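Local coordinates for nitrogenase molybdenum-iron protein beta chain (Clostridium pasteurianum, PDB 4WES) that forms, with the alpha chain, the molybdenum-iron component of nitrogenase, which reduces dinitrogen to ammonia, and shares an [8Fe-7S] cluster with that chain, at residues K132-H136 / G156-L161; V174-F178 / S240-S246; P181-I187 / Y420-V425; N392-K396 / F411-D415. All coordinates share one frame; numbering follows the deposited sequence. Where two conformers were deposited one is given.

Contact 1. Residues K132-H136 / G156-L161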
loop_
_atom_site.group_PDB
_atom_site.type_symbol
_atom_site.label_atom_id
_atom_site.label_comp_id
_atom_site.label_asym_id
_atom_site.label_seq_id
_atom_site.Cartn_x
_atom_site.Cartn_y
_atom_site.Cartn_z
ATOM N N LYS B 132 9.724 -25.357 -38.009
ATOM C CA LYS B 132 9.268 -24.026 -37.605
ATOM C C LYS B 132 7.839 -23.837 -38.050
ATOM O O LYS B 132 7.372 -24.470 -39.000
ATOM C CB LYS B 132 10.123 -22.922 -38.235
ATOM C CG LYS B 132 11.596 -23.049 -37.919
ATOM C CD LYS B 132 11.899 -22.848 -36.453
ATOM C CE LYS B 132 13.383 -22.677 -36.199
ATOM N NZ LYS B 132 13.692 -22.370 -34.794
ATOM N N LEU B 133 7.156 -22.883 -37.404
ATOM C CA LEU B 133 5.754 -22.647 -37.681
ATOM C C LEU B 133 5.447 -21.165 -37.836
ATOM O O LEU B 133 6.048 -20.314 -37.162
ATOM C CB LEU B 133 4.882 -23.193 -36.549
ATOM C CG LEU B 133 4.934 -24.694 -36.334
ATOM C CD1 LEU B 133 4.278 -25.112 -35.044
ATOM C CD2 LEU B 133 4.289 -25.403 -37.513
ATOM N N VAL B 134 4.474 -20.859 -38.693
ATOM C CA VAL B 134 3.863 -19.510 -38.782
ATOM C C VAL B 134 2.363 -19.672 -38.655
ATOM O O VAL B 134 1.745 -20.418 -39.412
ATOM C CB VAL B 134 4.190 -18.818 -40.127
ATOM C CG1 VAL B 134 3.528 -17.436 -40.171
ATOM C CG2 VAL B 134 5.695 -18.704 -40.347
ATOM N N ILE B 135 1.797 -19.007 -37.651
ATOM C CA ILE B 135 0.373 -19.008 -37.435
ATOM C C ILE B 135 -0.152 -17.574 -37.483
ATOM O O ILE B 135 0.629 -16.624 -37.455
ATOM C CB ILE B 135 0.003 -19.683 -36.092
ATOM C CG1 ILE B 135 0.375 -18.863 -34.866
ATOM C CG2 ILE B 135 0.629 -21.075 -36.019
ATOM C CD1 ILE B 135 -0.259 -19.369 -33.604
ATOM N N HIS B 136 -1.464 -17.413 -37.559
ATOM C CA HIS B 136 -2.023 -16.055 -37.582
ATOM C C HIS B 136 -3.407 -15.998 -36.968
ATOM O O HIS B 136 -4.118 -17.010 -36.866
ATOM C CB HIS B 136 -2.108 -15.473 -39.009
ATOM C CG HIS B 136 -3.391 -15.764 -39.715
ATOM N ND1 HIS B 136 -3.697 -16.983 -40.295
ATOM C CD2 HIS B 136 -4.457 -14.969 -39.918
ATOM C CE1 HIS B 136 -4.904 -16.919 -40.825
ATOM N NE2 HIS B 136 -5.390 -15.710 -40.604
ATOM N N GLY B 156 -6.617 -18.435 -32.970
ATOM C CA GLY B 156 -5.585 -18.773 -33.965
ATOM C C GLY B 156 -4.691 -19.917 -33.553
ATOM O O GLY B 156 -4.342 -20.778 -34.359
ATOM N N ILE B 157 -4.317 -19.944 -32.286
ATOM C CA ILE B 157 -3.559 -21.063 -31.734
ATOM C C ILE B 157 -4.309 -22.375 -31.932
ATOM O O ILE B 157 -3.757 -23.371 -32.436
ATOM C CB ILE B 157 -3.272 -20.836 -30.230
ATOM C CG1 ILE B 157 -2.320 -19.668 -30.008
ATOM C CG2 ILE B 157 -2.749 -22.110 -29.588
ATOM C CD1 ILE B 157 -2.231 -19.189 -28.567
ATOM N N VAL B 158 -5.599 -22.383 -31.587
ATOM C CA VAL B 158 -6.413 -23.595 -31.772
ATOM C C VAL B 158 -6.499 -23.978 -33.246
ATOM O O VAL B 158 -6.301 -25.143 -33.626
ATOM C CB VAL B 158 -7.829 -23.421 -31.198
ATOM C CG1 VAL B 158 -8.688 -24.638 -31.517
ATOM C CG2 VAL B 158 -7.818 -23.207 -29.688
ATOM N N ASN B 159 -6.803 -23.000 -34.088
ATOM C CA ASN B 159 -6.984 -23.246 -35.518
ATOM C C ASN B 159 -5.769 -23.928 -36.129
ATOM O O ASN B 159 -5.910 -24.881 -36.895
ATOM C CB ASN B 159 -7.165 -21.954 -36.294
ATOM C CG ASN B 159 -8.555 -21.340 -36.179
ATOM O OD1 ASN B 159 -9.535 -21.986 -35.818
ATOM N ND2 ASN B 159 -8.630 -20.047 -36.500
ATOM N N TYR B 160 -4.568 -23.471 -35.793
ATOM C CA TYR B 160 -3.353 -24.016 -36.390
ATOM C C TYR B 160 -2.767 -25.204 -35.685
ATOM O O TYR B 160 -2.189 -26.050 -36.360
ATOM C CB TYR B 160 -2.271 -22.928 -36.437
ATOM C CG TYR B 160 -2.386 -21.959 -37.603
ATOM C CD1 TYR B 160 -3.220 -20.846 -37.547
ATOM C CD2 TYR B 160 -1.669 -22.158 -38.772
ATOM C CE1 TYR B 160 -3.310 -19.963 -38.608
ATOM C CE2 TYR B 160 -1.735 -21.283 -39.834
ATOM C CZ TYR B 160 -2.564 -20.170 -39.752
ATOM O OH TYR B 160 -2.595 -19.304 -40.812
ATOM N N LEU B 161 -2.886 -25.271 -34.351
ATOM C CA LEU B 161 -2.106 -26.245 -33.596
ATOM C C LEU B 161 -2.880 -27.421 -32.985
ATOM O O LEU B 161 -2.393 -28.547 -32.987
ATOM C CB LEU B 161 -1.298 -25.532 -32.516
ATOM C CG LEU B 161 -0.355 -24.470 -33.032
ATOM C CD1 LEU B 161 0.392 -23.856 -31.868
ATOM C CD2 LEU B 161 0.611 -24.964 -34.104
HETATM O O HOH W 1 -6.598 -18.175 -37.520
#
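Tyr160 leaves its helix with CG anti to its own carbonyl carbon (chi1 -81°), which lays the ring along strand 133-136, while His136 holds its imidazole between backbone N and carbonyl carbon (chi1 90°) and turns ND1 to meet the phenol. ND1 of His136 and OH of Tyr160 are 2.6 Å apart in a short hydrogen bond whose proton could belong to either. The hydroxyl lies in the imidazole plane at its edge, and the two rings stand almost perpendicular, rim to rim. One face of the tyrosine is taken by Ile135: its CA sits 3.7 Å from the ring centroid, almost exactly on the normal, a CH-pi contact, and its CG2 presses on Tyr160 CB at 3.5 Å. The other branch of Ile135 ends in CD1, 4.2 Å from Ile157 CG1. Toward the start of the strand Leu133 CD1 meets Leu161 CD2 at 3.8 Å. Close to Gly156, whose CA is 3.7 Å from His136 O, the backbone can come in tightly, and a water links that same carbonyl oxygen to Asn159 ND2. The 156-161 end of helix 146-161 runs across strand 133-136, with 135° between their N-to-C directions. This is the outermost strand, within this chain, of a parallel sheet; strand 99-104 pairs with it through Leu133 and Ile135, and helix 115-125 packs on Val134, His136 and Tyr160.

Contact 2. Residues V174-F178 / S240-S246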
loop_
_atom_site.group_PDB
_atom_site.type_symbol
_atom_site.label_atom_id
_atom_site.label_comp_id
_atom_site.label_asym_id
_atom_site.label_seq_id
_atom_site.Cartn_x
_atom_site.Cartn_y
_atom_site.Cartn_z
ATOM N N VAL B 174 -6.880 -25.261 -19.606
ATOM C CA VAL B 174 -7.375 -24.052 -18.987
ATOM C C VAL B 174 -6.928 -22.852 -19.803
ATOM O O VAL B 174 -5.732 -22.660 -20.015
ATOM C CB VAL B 174 -7.018 -23.947 -17.480
ATOM C CG1 VAL B 174 -5.526 -24.065 -17.221
ATOM C CG2 VAL B 174 -7.605 -22.671 -16.876
ATOM N N ILE B 175 -7.904 -22.074 -20.259
ATOM C CA ILE B 175 -7.627 -20.814 -20.929
ATOM C C ILE B 175 -7.919 -19.751 -19.871
ATOM O O ILE B 175 -9.059 -19.606 -19.450
ATOM C CB ILE B 175 -8.483 -20.616 -22.193
ATOM C CG1 ILE B 175 -8.277 -21.767 -23.180
ATOM C CG2 ILE B 175 -8.183 -19.283 -22.822
ATOM C CD1 ILE B 175 -9.280 -21.771 -24.336
ATOM N N PRO B 176 -6.869 -19.054 -19.390
ATOM C CA PRO B 176 -7.004 -18.260 -18.177
ATOM C C PRO B 176 -7.582 -16.859 -18.394
ATOM O O PRO B 176 -7.740 -16.113 -17.438
ATOM C CB PRO B 176 -5.576 -18.188 -17.668
ATOM C CG PRO B 176 -4.769 -18.150 -18.921
ATOM C CD PRO B 176 -5.465 -19.145 -19.830
ATOM N N GLY B 177 -7.804 -16.488 -19.645
ATOM C CA GLY B 177 -8.246 -15.172 -19.985
ATOM C C GLY B 177 -7.130 -14.134 -19.975
ATOM O O GLY B 177 -5.946 -14.448 -19.853
ATOM N N PHE B 178 -7.541 -12.869 -20.142
ATOM C CA PHE B 178 -6.605 -11.751 -20.191
ATOM C C PHE B 178 -6.292 -11.329 -18.768
ATOM O O PHE B 178 -6.774 -10.313 -18.263
ATOM C CB PHE B 178 -7.156 -10.629 -21.068
ATOM C CG PHE B 178 -6.202 -9.492 -21.234
ATOM C CD1 PHE B 178 -5.052 -9.640 -21.945
ATOM C CD2 PHE B 178 -6.423 -8.239 -20.602
ATOM C CE1 PHE B 178 -4.132 -8.567 -22.081
ATOM C CE2 PHE B 178 -5.516 -7.222 -20.748
ATOM C CZ PHE B 178 -4.375 -7.397 -21.489
ATOM N N SER B 240 -12.879 -22.478 -19.649
ATOM C CA SER B 240 -12.743 -21.136 -20.232
ATOM C C SER B 240 -12.965 -20.127 -19.116
ATOM O O SER B 240 -14.090 -19.999 -18.636
ATOM C CB SER B 240 -13.831 -20.998 -21.308
ATOM O OG SER B 240 -13.782 -19.696 -21.833
ATOM N N LEU B 241 -11.900 -19.455 -18.670
ATOM C CA LEU B 241 -12.021 -18.524 -17.565
ATOM C C LEU B 241 -12.194 -17.131 -18.127
ATOM O O LEU B 241 -11.247 -16.561 -18.696
ATOM C CB LEU B 241 -10.805 -18.564 -16.668
ATOM C CG LEU B 241 -10.399 -19.923 -16.097
ATOM C CD1 LEU B 241 -9.298 -19.787 -15.068
ATOM C CD2 LEU B 241 -11.542 -20.722 -15.511
ATOM N N GLY B 242 -13.390 -16.579 -17.978
ATOM C CA GLY B 242 -13.694 -15.256 -18.522
ATOM C C GLY B 242 -14.197 -15.404 -19.943
ATOM O O GLY B 242 -13.434 -15.581 -20.867
ATOM N N SER B 243 -15.511 -15.275 -20.131
ATOM C CA SER B 243 -16.087 -15.550 -21.439
ATOM C C SER B 243 -15.568 -14.638 -22.554
ATOM O O SER B 243 -15.385 -15.099 -23.681
ATOM C CB SER B 243 -17.604 -15.529 -21.389
ATOM O OG SER B 243 -18.080 -14.222 -21.103
ATOM N N TYR B 244 -15.352 -13.361 -22.251
ATOM C CA TYR B 244 -14.908 -12.462 -23.301
ATOM C C TYR B 244 -13.560 -12.880 -23.868
ATOM O O TYR B 244 -13.351 -12.878 -25.091
ATOM C CB TYR B 244 -14.834 -11.021 -22.817
ATOM C CG TYR B 244 -16.147 -10.284 -22.698
ATOM C CD1 TYR B 244 -17.037 -10.568 -21.684
ATOM C CD2 TYR B 244 -16.446 -9.236 -23.563
ATOM C CE1 TYR B 244 -18.211 -9.843 -21.519
ATOM C CE2 TYR B 244 -17.602 -8.484 -23.404
ATOM C CZ TYR B 244 -18.483 -8.781 -22.391
ATOM O OH TYR B 244 -19.624 -8.027 -22.207
ATOM N N ALA B 245 -12.604 -13.167 -22.984
ATOM C CA ALA B 245 -11.263 -13.492 -23.417
ATOM C C ALA B 245 -11.127 -14.936 -23.924
ATOM O O ALA B 245 -10.268 -15.197 -24.770
ATOM C CB ALA B 245 -10.265 -13.272 -22.283
ATOM N N SER B 246 -11.890 -15.852 -23.343
ATOM C CA SER B 246 -11.530 -17.252 -23.427
ATOM C C SER B 246 -12.522 -18.149 -24.188
ATOM O O SER B 246 -12.138 -19.234 -24.657
ATOM C CB SER B 246 -11.333 -17.821 -22.020
ATOM O OG SER B 246 -10.346 -17.069 -21.330
HETATM O O HOH W 2 -10.130 -14.613 -17.100
#
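Two neighbouring strands of a parallel four-stranded sheet, 172-175 and 237-241, run out here at their C-terminal ends, where the second turns through Gly242, the N-cap, into helix 243-257. Ile175 pairs with Ser240, and Leu241 N gives a nearly straight hydrogen bond of 2.9 Å to Ile175 O. Regular pairing ends there; a water then bridges the two segments, donating to both Pro176 O and Leu241 O, so these carbonyls are still tied together.

Leu241 O has a second partner in its own segment: Ser246 OG donates to Leu241 O over 2.8 Å, coming from above the carbonyl plane. The hydroxyl reaches back in this way because it lies anti to the carbonyl carbon of Ser246 (chi1 -57°). Ser246 OG also rests 3.4 Å from Ile175 CG2, while its 3.1 Å approach to Gly177 N is too badly angled for a bond. Gly177, at positive phi, passes close to the start of helix 243-257, with its CA 3.5 Å from Leu241 O in a CH...O contact and 3.6 Å from Ala245 CB. On the other side of the strands Val174 CG2 lies 3.8 Å from Leu241 CD1, beside Ile187 of helix 181-193.

Leu241 O thus receives both a serine hydroxyl and a water, which leaves this buried carbonyl well satisfied where regular sheet pairing ends, and the remaining fit is made by small residues, Gly177, Ala245 and Ser246, that let strand end and helix start close up.

Contact 3. Residues P181-I187 / Y420-V425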
loop_
_atom_site.group_PDB
_atom_site.type_symbol
_atom_site.label_atom_id
_atom_site.label_comp_id
_atom_site.label_asym_id
_atom_site.label_seq_id
_atom_site.Cartn_x
_atom_site.Cartn_y
_atom_site.Cartn_z
ATOM N N PRO B 181 0.541 -12.620 -15.508
ATOM C CA PRO B 181 1.345 -13.816 -15.212
ATOM C C PRO B 181 1.197 -14.277 -13.775
ATOM O O PRO B 181 1.255 -15.485 -13.526
ATOM C CB PRO B 181 2.767 -13.393 -15.592
ATOM C CG PRO B 181 2.753 -11.891 -15.580
ATOM C CD PRO B 181 1.370 -11.505 -16.004
ATOM N N ALA B 182 1.026 -13.371 -12.809
ATOM C CA ALA B 182 0.828 -13.814 -11.452
ATOM C C ALA B 182 -0.451 -14.609 -11.295
ATOM O O ALA B 182 -0.542 -15.537 -10.476
ATOM C CB ALA B 182 0.852 -12.661 -10.497
ATOM N N ASP B 183 -1.494 -14.188 -12.019
ATOM C CA ASP B 183 -2.767 -14.908 -11.984
ATOM C C ASP B 183 -2.648 -16.272 -12.648
ATOM O O ASP B 183 -3.175 -17.262 -12.147
ATOM C CB ASP B 183 -3.837 -14.055 -12.680
ATOM C CG ASP B 183 -4.116 -12.766 -11.944
ATOM O OD1 ASP B 183 -4.281 -11.745 -12.634
ATOM O OD2 ASP B 183 -4.158 -12.805 -10.701
ATOM N N MET B 184 -1.902 -16.326 -13.766
ATOM C CA MET B 184 -1.611 -17.624 -14.365
ATOM C C MET B 184 -0.867 -18.536 -13.398
ATOM O O MET B 184 -1.214 -19.724 -13.285
ATOM C CB MET B 184 -0.860 -17.429 -15.686
ATOM C CG MET B 184 -1.741 -16.812 -16.772
ATOM S SD MET B 184 -0.805 -15.764 -17.856
ATOM C CE MET B 184 -2.027 -15.418 -19.152
ATOM N N ARG B 185 0.124 -18.001 -12.675
ATOM C CA ARG B 185 0.841 -18.821 -11.708
ATOM C C ARG B 185 -0.065 -19.326 -10.617
ATOM O O ARG B 185 0.025 -20.487 -10.203
ATOM C CB ARG B 185 1.999 -18.051 -11.070
ATOM C CG ARG B 185 3.132 -17.751 -12.039
ATOM C CD ARG B 185 4.223 -16.967 -11.357
ATOM N NE ARG B 185 5.307 -16.552 -12.234
ATOM C CZ ARG B 185 6.517 -17.071 -12.291
ATOM N NH1 ARG B 185 6.804 -18.169 -11.612
ATOM N NH2 ARG B 185 7.451 -16.507 -13.022
ATOM N N GLU B 186 -0.977 -18.467 -10.139
ATOM C CA GLU B 186 -1.881 -18.882 -9.063
ATOM C C GLU B 186 -2.860 -19.950 -9.524
ATOM O O GLU B 186 -3.132 -20.910 -8.780
ATOM C CB GLU B 186 -2.598 -17.672 -8.503
ATOM C CG GLU B 186 -3.620 -17.967 -7.414
ATOM C CD GLU B 186 -3.085 -18.656 -6.164
ATOM O OE1 GLU B 186 -1.858 -18.753 -5.986
ATOM O OE2 GLU B 186 -3.928 -19.129 -5.367
ATOM N N ILE B 187 -3.404 -19.808 -10.725
ATOM C CA ILE B 187 -4.310 -20.836 -11.256
ATOM C C ILE B 187 -3.578 -22.168 -11.403
ATOM O O ILE B 187 -4.122 -23.216 -11.021
ATOM C CB ILE B 187 -4.950 -20.348 -12.569
ATOM C CG1 ILE B 187 -5.901 -19.180 -12.273
ATOM C CG2 ILE B 187 -5.642 -21.462 -13.305
ATOM C CD1 ILE B 187 -6.153 -18.292 -13.472
ATOM N N TYR B 420 3.025 -6.832 -10.601
ATOM C CA TYR B 420 2.891 -7.973 -11.489
ATOM C C TYR B 420 3.358 -9.287 -10.848
ATOM O O TYR B 420 3.213 -10.341 -11.452
ATOM C CB TYR B 420 3.626 -7.716 -12.841
ATOM C CG TYR B 420 4.852 -6.893 -12.624
ATOM C CD1 TYR B 420 4.815 -5.521 -12.860
ATOM C CD2 TYR B 420 6.034 -7.427 -12.111
ATOM C CE1 TYR B 420 5.882 -4.709 -12.559
ATOM C CE2 TYR B 420 7.113 -6.630 -11.825
ATOM C CZ TYR B 420 7.040 -5.261 -12.030
ATOM O OH TYR B 420 8.055 -4.421 -11.681
ATOM N N TYR B 421 3.861 -9.233 -9.613
ATOM C CA TYR B 421 4.150 -10.426 -8.853
ATOM C C TYR B 421 2.974 -10.847 -7.955
ATOM O O TYR B 421 3.071 -11.875 -7.315
ATOM C CB TYR B 421 5.435 -10.237 -8.026
ATOM C CG TYR B 421 6.687 -9.944 -8.857
ATOM C CD1 TYR B 421 7.082 -10.721 -9.964
ATOM C CD2 TYR B 421 7.466 -8.892 -8.540
ATOM C CE1 TYR B 421 8.215 -10.395 -10.697
ATOM C CE2 TYR B 421 8.608 -8.585 -9.241
ATOM C CZ TYR B 421 8.966 -9.300 -10.346
ATOM O OH TYR B 421 10.126 -8.902 -11.083
ATOM N N ASN B 422 1.897 -10.041 -7.899
ATOM C CA ASN B 422 0.788 -10.385 -7.013
ATOM C C ASN B 422 -0.453 -10.786 -7.783
ATOM O O ASN B 422 -0.945 -10.086 -8.664
ATOM C CB ASN B 422 0.430 -9.318 -5.957
ATOM C CG ASN B 422 1.258 -8.055 -6.058
ATOM O OD1 ASN B 422 0.707 -6.955 -6.148
ATOM N ND2 ASN B 422 2.581 -8.195 -5.995
ATOM N N PRO B 423 -0.997 -11.964 -7.426
ATOM C CA PRO B 423 -2.215 -12.369 -8.082
ATOM C C PRO B 423 -3.405 -11.595 -7.535
ATOM O O PRO B 423 -3.370 -11.161 -6.369
ATOM C CB PRO B 423 -2.349 -13.848 -7.680
ATOM C CG PRO B 423 -1.705 -13.920 -6.331
ATOM C CD PRO B 423 -0.541 -12.946 -6.431
ATOM N N LYS B 424 -4.441 -11.439 -8.372
ATOM C CA LYS B 424 -5.750 -11.020 -7.946
ATOM C C LYS B 424 -6.753 -12.146 -7.878
ATOM O O LYS B 424 -7.827 -11.950 -7.319
ATOM C CB LYS B 424 -6.304 -9.885 -8.859
ATOM C CG LYS B 424 -6.601 -10.352 -10.311
ATOM C CD LYS B 424 -7.162 -9.315 -11.286
ATOM C CE LYS B 424 -6.418 -9.289 -12.634
ATOM N NZ LYS B 424 -6.691 -8.018 -13.372
ATOM N N VAL B 425 -6.422 -13.290 -8.480
ATOM C CA VAL B 425 -7.317 -14.431 -8.518
ATOM C C VAL B 425 -7.101 -15.377 -7.341
ATOM O O VAL B 425 -6.070 -15.344 -6.654
ATOM C CB VAL B 425 -7.163 -15.212 -9.841
ATOM C CG1 VAL B 425 -7.519 -14.342 -11.021
ATOM C CG2 VAL B 425 -5.772 -15.846 -9.986
HETATM O O HOH W 3 0.900 -10.468 -13.073
HETATM O O HOH W 4 -2.339 -9.961 -11.238
#
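Asp183 OD2 is gripped by two successive backbone amides. Lys424 N donates over 2.7 Å to the syn lone pair of Asp183 OD2, and Val425 N reaches the same atom over a longer 3.2 Å from above the carboxylate plane. Asp183 CG stands anti to its own carbonyl carbon (chi1 -65°), and this swings the carboxylate off the first turn of helix 181-193 toward the backbone N atoms of Lys424 and Val425. The other oxygen, Asp183 OD1, takes a water that also donates to Asn422 O, and lies 3.3 Å from Lys424 CE as that chain crosses it obliquely.

Beside the carboxylate Val425, Ile187, Glu186 and Pro423 add apolar contacts. Val425 CG2 comes within 4.0 Å of Ile187 CG1, and Glu186 CB is 3.9 Å from Pro423 CB. One turn back, Ala182 CB is set against the backbone, 3.4 Å from Tyr420 O, and a second water joins that oxygen to Ala182 N.

Farther out, the polar ends turn elsewhere. Lys424 NZ, 4.5 Å from Asp183 OD1, makes its salt bridge with Glu323 and a cation-pi contact with Phe409, while Glu186 pairs with Arg189. Tyr420, Tyr421 and Asn422 pack on the second copy of this subunit.

With two amide donors on one oxygen and a water on the other, the aspartate is probably held as the anion, and its negative charge may be offset a little by the lysine ammonium, though that group is bridged to Glu323. A buried carboxylate thus fastens the start of helix 181-193 to the chain that leads into helix 426-448.

Contact 4. Residues N392-K396 / F411-D415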
loop_
_atom_site.group_PDB
_atom_site.type_symbol
_atom_site.label_atom_id
_atom_site.label_comp_id
_atom_site.label_asym_id
_atom_site.label_seq_id
_atom_site.Cartn_x
_atom_site.Cartn_y
_atom_site.Cartn_z
ATOM N N ASN B 392 -7.224 0.908 -13.831
ATOM C CA ASN B 392 -5.827 0.952 -14.230
ATOM C C ASN B 392 -5.234 2.316 -13.890
ATOM O O ASN B 392 -5.867 3.171 -13.246
ATOM C CB ASN B 392 -5.690 0.593 -15.715
ATOM C CG ASN B 392 -6.247 1.661 -16.652
ATOM O OD1 ASN B 392 -6.329 2.834 -16.312
ATOM N ND2 ASN B 392 -6.587 1.238 -17.865
ATOM N N THR B 393 -3.973 2.542 -14.295
ATOM C CA THR B 393 -3.253 3.761 -13.947
ATOM C C THR B 393 -4.021 5.043 -14.194
ATOM O O THR B 393 -3.870 6.025 -13.450
ATOM C CB THR B 393 -1.892 3.770 -14.638
ATOM O OG1 THR B 393 -1.065 2.761 -14.060
ATOM C CG2 THR B 393 -1.166 5.092 -14.590
ATOM N N TYR B 394 -4.809 5.090 -15.263
ATOM C CA TYR B 394 -5.456 6.349 -15.654
ATOM C C TYR B 394 -6.495 6.829 -14.666
ATOM O O TYR B 394 -6.842 8.011 -14.674
ATOM C CB TYR B 394 -6.015 6.238 -17.080
ATOM C CG TYR B 394 -4.895 6.185 -18.086
ATOM C CD1 TYR B 394 -4.193 7.343 -18.411
ATOM C CD2 TYR B 394 -4.508 5.005 -18.708
ATOM C CE1 TYR B 394 -3.135 7.330 -19.303
ATOM C CE2 TYR B 394 -3.454 4.996 -19.607
ATOM C CZ TYR B 394 -2.784 6.133 -19.918
ATOM O OH TYR B 394 -1.749 6.128 -20.824
ATOM N N GLY B 395 -6.931 5.968 -13.755
ATOM C CA GLY B 395 -7.795 6.439 -12.673
ATOM C C GLY B 395 -7.101 7.375 -11.700
ATOM O O GLY B 395 -7.770 8.071 -10.955
ATOM N N LYS B 396 -5.764 7.397 -11.705
ATOM C CA LYS B 396 -5.044 8.198 -10.723
ATOM C C LYS B 396 -5.389 9.668 -10.785
ATOM O O LYS B 396 -5.293 10.389 -9.790
ATOM C CB LYS B 396 -3.475 8.011 -10.888
ATOM C CG LYS B 396 -2.902 8.619 -12.142
ATOM C CD LYS B 396 -1.481 8.164 -12.605
ATOM C CE LYS B 396 -0.408 8.632 -11.755
ATOM N NZ LYS B 396 0.858 7.972 -12.028
ATOM N N PHE B 411 -5.294 -3.327 -16.423
ATOM C CA PHE B 411 -4.303 -3.085 -17.470
ATOM C C PHE B 411 -4.580 -1.773 -18.188
ATOM O O PHE B 411 -5.732 -1.553 -18.573
ATOM C CB PHE B 411 -4.367 -4.238 -18.495
ATOM C CG PHE B 411 -3.472 -4.047 -19.698
ATOM C CD1 PHE B 411 -2.144 -4.327 -19.636
ATOM C CD2 PHE B 411 -3.990 -3.627 -20.892
ATOM C CE1 PHE B 411 -1.324 -4.136 -20.746
ATOM C CE2 PHE B 411 -3.215 -3.450 -21.994
ATOM C CZ PHE B 411 -1.876 -3.674 -21.921
ATOM N N PRO B 412 -3.554 -0.973 -18.450
ATOM C CA PRO B 412 -2.182 -1.104 -17.952
ATOM C C PRO B 412 -1.977 -0.390 -16.617
ATOM O O PRO B 412 -2.557 0.670 -16.375
ATOM C CB PRO B 412 -1.359 -0.435 -19.061
ATOM C CG PRO B 412 -2.242 0.599 -19.589
ATOM C CD PRO B 412 -3.664 0.122 -19.436
ATOM N N ILE B 413 -1.121 -0.994 -15.786
ATOM C CA ILE B 413 -0.640 -0.386 -14.551
ATOM C C ILE B 413 0.827 -0.087 -14.821
ATOM O O ILE B 413 1.640 -1.013 -14.908
ATOM C CB ILE B 413 -0.807 -1.309 -13.334
ATOM C CG1 ILE B 413 -2.283 -1.696 -13.124
ATOM C CG2 ILE B 413 -0.233 -0.640 -12.119
ATOM C CD1 ILE B 413 -2.444 -2.808 -12.110
ATOM N N MET B 414 1.149 1.201 -14.976
ATOM C CA MET B 414 2.440 1.620 -15.540
ATOM C C MET B 414 3.245 2.468 -14.557
ATOM O O MET B 414 4.281 2.992 -14.964
ATOM C CB MET B 414 2.235 2.418 -16.828
ATOM C CG MET B 414 1.505 1.600 -17.882
ATOM S SD MET B 414 1.277 2.432 -19.448
ATOM C CE MET B 414 0.073 3.687 -19.025
ATOM N N ASP B 415 2.802 2.562 -13.312
ATOM C CA ASP B 415 3.370 3.536 -12.406
ATOM C C ASP B 415 3.762 2.969 -11.054
ATOM O O ASP B 415 4.046 3.744 -10.154
ATOM C CB ASP B 415 2.446 4.759 -12.250
ATOM C CG ASP B 415 1.030 4.433 -11.798
ATOM O OD1 ASP B 415 0.601 3.247 -11.869
ATOM O OD2 ASP B 415 0.359 5.391 -11.354
#
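Thr393 and Asp415 approach from opposite directions, and the threonine hydroxyl is the pivot of the contact. Thr393 OG1 donates to Asp415 OD1 over 2.8 Å, reaching it from well above the carboxylate plane, and at the same time accepts from Met414 N over 2.9 Å, so one oxygen holds two successive residues of the facing chain. Its place beside its own backbone N (chi1 -69°) points it at both. Asp415 OD2 is met on its anti side, 20° out of the carboxylate plane, by Lys396 NZ in a 2.7 Å salt bridge. Arg408 holds OD2 as well, and Lys396 NZ also binds Glu446 of the second copy of this subunit.

At the other end Asn392 and Pro412 lie side by side, pointing the same way. Asn392 ND2 gives a 3.0 Å bond to Phe411 O, which lies close to the plane of the amide although the donor sits above the carbonyl plane. Asn392 OD1 turns back to Tyr394 N at 2.9 Å. Between the two ends, Thr393 N bonds to Pro412 O. Met414 CE comes 3.5 Å from Tyr394 OH, whose hydrogen bond goes to Trp84 O of the alpha chain.

Asn392 OD1 with Tyr394 N forms an Asx turn, just where strand 388-391 gives way to helix 396-402. A polar network of this kind, at the C-terminal end of a parallel strand and beside a cis peptide before Pro412, joins the sheet-to-helix turn to the loop beyond strand 406-408, at the meeting of three chains.

Overall arrangement
All four contacts are largely buried, but contact 2 lies nearest the chain's centre, and contacts 3 and 4 also reach the second copy of the subunit, contact 4 the alpha chain too. Contacts 2 and 3 share a stretch of fold: strand 172-175 leads into helix 181-193, and Leu241 and Pro176 pack on Ile187 and Met184. Phe178 of contact 2 meets Phe411 of contact 4 edge to face. Contact 1 belongs to a different sheet and touches none of the others, though its helix precedes strand 172-175. Chemistry follows place: ring and aliphatic packing with one histidine-tyrosine bond in contact 1, sheet pairing's end, with serine and water, in contact 2, aspartate-centred bonding in contacts 3 and 4.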